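Local coordinates for protein BA_2500 (Bacillus anthracis, PDB 4GUC), which is of unknown function but belongs to the DUF5065 family of the E-set clan, whose members probably share an immunoglobulin-like beta fold, at residues Asp9-Gln14 with Ile53-Gln58. Sequence-based numbering, arbitrary orientation.
Sequences DTWRWQ and IVKIYQ
The side chain of Lys55 lies flat along one face of the Trp11 indole and ends in a salt bridge to Asp9. Its CD sits over the six-membered ring of Trp11, 3.5 Å from the centroid, as a CH-pi contact. Its NZ stands over the five-membered ring, 3.2 Å from that centroid and 9° off the normal, a cation-pi contact. The chain is extended beyond CG (chi2 to chi4 all near 180°), which lets it span both rings. From there Lys55 NZ reaches Asp9 OD1 at 2.7 Å, on the syn side of the carboxylate. Arg71 on strand 69-76 forms a second salt bridge to the same oxygen. Two cations therefore meet this carboxylate, which would be expected to favour its charged form.

The other oxygen, Asp9 OD2, accepts two hydrogen bonds. Tyr57 OH donates across the contact at 2.7 Å, from above the carboxylate plane. Trp11 N closes an Asx turn within the loop. In one of its two modelled conformers, Gln14 NE2 adds a third, to the anti lone pair, with an N-H...O angle of 167°. In that conformer NE2 also donates to Trp11 O, and both acceptors lie close to the Gln14 amide plane. The contact joins the loop before helix 16-22 to strand 53-59, which pairs antiparallel with strands 69-76 and 98-106 in the mixed sheet.

Trp11 also packs on Val103 and Lys105 of strand 98-106. At the far end of its indole, CH2 meets Ile53 O edge-on at 3.4 Å, and CZ2 touches Ile53 CG2 at 4.0 Å. Trp11 CE3 lies 3.4 Å from Tyr57 OH, at the edge of the phenol ring. A water donates to Trp13 O and, weakly, to Tyr57 OH, linking the loop backbone to the strand.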
loop_
_atom_site.group_PDB
_atom_site.type_symbol
_atom_site.label_atom_id
_atom_site.label_comp_id
_atom_site.label_asym_id
_atom_site.label_seq_id
_atom_site.Cartn_x
_atom_site.Cartn_y
_atom_site.Cartn_z
ATOM N N ASP A 9 10.765 1.531 -8.686
ATOM C CA ASP A 9 9.482 0.848 -8.622
ATOM C C ASP A 9 8.806 0.971 -10.000
ATOM O O ASP A 9 9.020 1.966 -10.693
ATOM C CB ASP A 9 8.595 1.492 -7.560
ATOM C CG ASP A 9 7.346 0.657 -7.268
ATOM O OD1 ASP A 9 7.490 -0.371 -6.538
ATOM O OD2 ASP A 9 6.234 1.041 -7.713
ATOM N N THR A 10 7.983 -0.010 -10.375
ATOM C CA THR A 10 7.329 -0.034 -11.684
ATOM C C THR A 10 5.877 0.432 -11.789
ATOM O O THR A 10 5.333 0.602 -12.896
ATOM C CB THR A 10 7.280 -1.508 -12.228
ATOM O OG1 THR A 10 6.517 -2.338 -11.342
ATOM C CG2 THR A 10 8.655 -2.100 -12.393
ATOM N N TRP A 11 5.239 0.659 -10.652
ATOM C CA TRP A 11 3.824 1.046 -10.648
ATOM C C TRP A 11 3.614 2.441 -11.229
ATOM O O TRP A 11 4.495 3.290 -11.209
ATOM C CB TRP A 11 3.212 0.751 -9.293
ATOM C CG TRP A 11 2.999 -0.729 -9.082
ATOM C CD1 TRP A 11 3.557 -1.782 -9.768
ATOM C CD2 TRP A 11 2.319 -1.303 -7.965
ATOM N NE1 TRP A 11 3.174 -2.978 -9.197
ATOM C CE2 TRP A 11 2.412 -2.713 -8.086
ATOM C CE3 TRP A 11 1.567 -0.769 -6.920
ATOM C CZ2 TRP A 11 1.805 -3.580 -7.163
ATOM C CZ3 TRP A 11 1.002 -1.633 -6.006
ATOM C CH2 TRP A 11 1.118 -3.005 -6.140
ATOM N N ARG A 12 2.412 2.685 -11.718
ATOM C CA ARG A 12 2.133 3.940 -12.390
ATOM C C ARG A 12 2.273 5.234 -11.577
ATOM O O ARG A 12 2.875 6.191 -12.064
ATOM C CB ARG A 12 0.753 3.868 -13.045
ATOM C CG ARG A 12 0.518 5.008 -14.039
ATOM C CD ARG A 12 -0.804 4.866 -14.780
ATOM N NE ARG A 12 -0.896 3.592 -15.486
ATOM C CZ ARG A 12 -0.462 3.372 -16.727
ATOM N NH1 ARG A 12 0.099 4.339 -17.432
ATOM N NH2 ARG A 12 -0.607 2.175 -17.268
ATOM N N TRP A 13 1.746 5.261 -10.359
ATOM C CA TRP A 13 1.787 6.466 -9.525
ATOM C C TRP A 13 2.847 6.376 -8.438
ATOM O O TRP A 13 2.720 5.590 -7.492
ATOM C CB TRP A 13 0.406 6.677 -8.909
ATOM C CG TRP A 13 -0.695 6.603 -9.910
ATOM C CD1 TRP A 13 -1.693 5.669 -9.963
ATOM C CD2 TRP A 13 -0.858 7.432 -11.065
ATOM N NE1 TRP A 13 -2.504 5.911 -11.044
ATOM C CE2 TRP A 13 -2.007 6.985 -11.739
ATOM C CE3 TRP A 13 -0.162 8.536 -11.577
ATOM C CZ2 TRP A 13 -2.467 7.595 -12.912
ATOM C CZ3 TRP A 13 -0.622 9.152 -12.741
ATOM C CH2 TRP A 13 -1.762 8.673 -13.399
ATOM N N GLN A 14 3.861 7.232 -8.519
ATOM C CA GLN A 14 4.944 7.218 -7.533
ATOM C C GLN A 14 5.019 8.531 -6.777
ATOM O O GLN A 14 6.030 8.852 -6.169
ATOM C CB GLN A 14 6.280 6.980 -8.225
ATOM C CG GLN A 14 6.345 5.744 -9.109
ATOM C CD GLN A 14 6.336 4.477 -8.356
ATOM O OE1 GLN A 14 6.796 4.405 -7.219
ATOM N NE2 GLN A 14 5.853 3.433 -8.998
ATOM N N ILE A 53 -2.030 -7.460 -5.858
ATOM C CA ILE A 53 -0.768 -7.361 -5.120
ATOM C C ILE A 53 -0.858 -6.028 -4.371
ATOM O O ILE A 53 -1.321 -5.022 -4.928
ATOM C CB ILE A 53 0.466 -7.316 -6.060
ATOM C CG1 ILE A 53 0.574 -8.620 -6.887
ATOM C CG2 ILE A 53 1.764 -7.069 -5.268
ATOM C CD1 ILE A 53 1.688 -8.558 -7.912
ATOM N N VAL A 54 -0.399 -6.014 -3.124
ATOM C CA VAL A 54 -0.397 -4.791 -2.322
ATOM C C VAL A 54 1.034 -4.380 -1.956
ATOM O O VAL A 54 1.866 -5.228 -1.639
ATOM C CB VAL A 54 -1.200 -4.978 -1.007
ATOM C CG1 VAL A 54 -0.939 -3.813 -0.003
ATOM C CG2 VAL A 54 -2.663 -5.183 -1.300
ATOM N N LYS A 55 1.349 -3.105 -2.078
ATOM C CA LYS A 55 2.615 -2.576 -1.659
ATOM C C LYS A 55 2.389 -1.505 -0.601
ATOM O O LYS A 55 1.384 -0.782 -0.640
ATOM C CB LYS A 55 3.348 -1.901 -2.830
ATOM C CG LYS A 55 3.977 -2.826 -3.844
ATOM C CD LYS A 55 4.562 -2.114 -5.042
ATOM C CE LYS A 55 5.187 -3.077 -6.012
ATOM N NZ LYS A 55 5.663 -2.267 -7.187
ATOM N N ILE A 56 3.300 -1.439 0.363
ATOM C CA ILE A 56 3.352 -0.417 1.379
ATOM C C ILE A 56 4.513 0.516 0.970
ATOM O O ILE A 56 5.649 0.057 0.827
ATOM C CB ILE A 56 3.568 -0.952 2.806
ATOM C CG1 ILE A 56 2.399 -1.873 3.219
ATOM C CG2 ILE A 56 3.722 0.217 3.774
ATOM C CD1 ILE A 56 2.489 -2.446 4.630
ATOM N N TYR A 57 4.199 1.784 0.725
ATOM C CA TYR A 57 5.182 2.790 0.393
ATOM C C TYR A 57 5.286 3.832 1.500
ATOM O O TYR A 57 4.300 4.167 2.158
ATOM C CB TYR A 57 4.757 3.595 -0.838
ATOM C CG TYR A 57 4.643 2.891 -2.187
ATOM C CD1 TYR A 57 5.699 2.915 -3.091
ATOM C CD2 TYR A 57 3.467 2.285 -2.604
ATOM C CE1 TYR A 57 5.597 2.333 -4.355
ATOM C CE2 TYR A 57 3.358 1.699 -3.851
ATOM C CZ TYR A 57 4.409 1.741 -4.736
ATOM O OH TYR A 57 4.206 1.175 -5.966
ATOM N N GLN A 58 6.487 4.373 1.695
ATOM C CA GLN A 58 6.699 5.456 2.618
ATOM C C GLN A 58 6.598 6.759 1.795
ATOM O O GLN A 58 7.060 6.841 0.655
ATOM C CB GLN A 58 8.095 5.389 3.247
ATOM C CG GLN A 58 8.341 6.471 4.258
ATOM C CD GLN A 58 9.786 6.531 4.717
ATOM O OE1 GLN A 58 10.558 7.303 4.146
ATOM N NE2 GLN A 58 10.177 5.656 5.607
HETATM O O HOH W 1 1.960 3.029 -6.707
#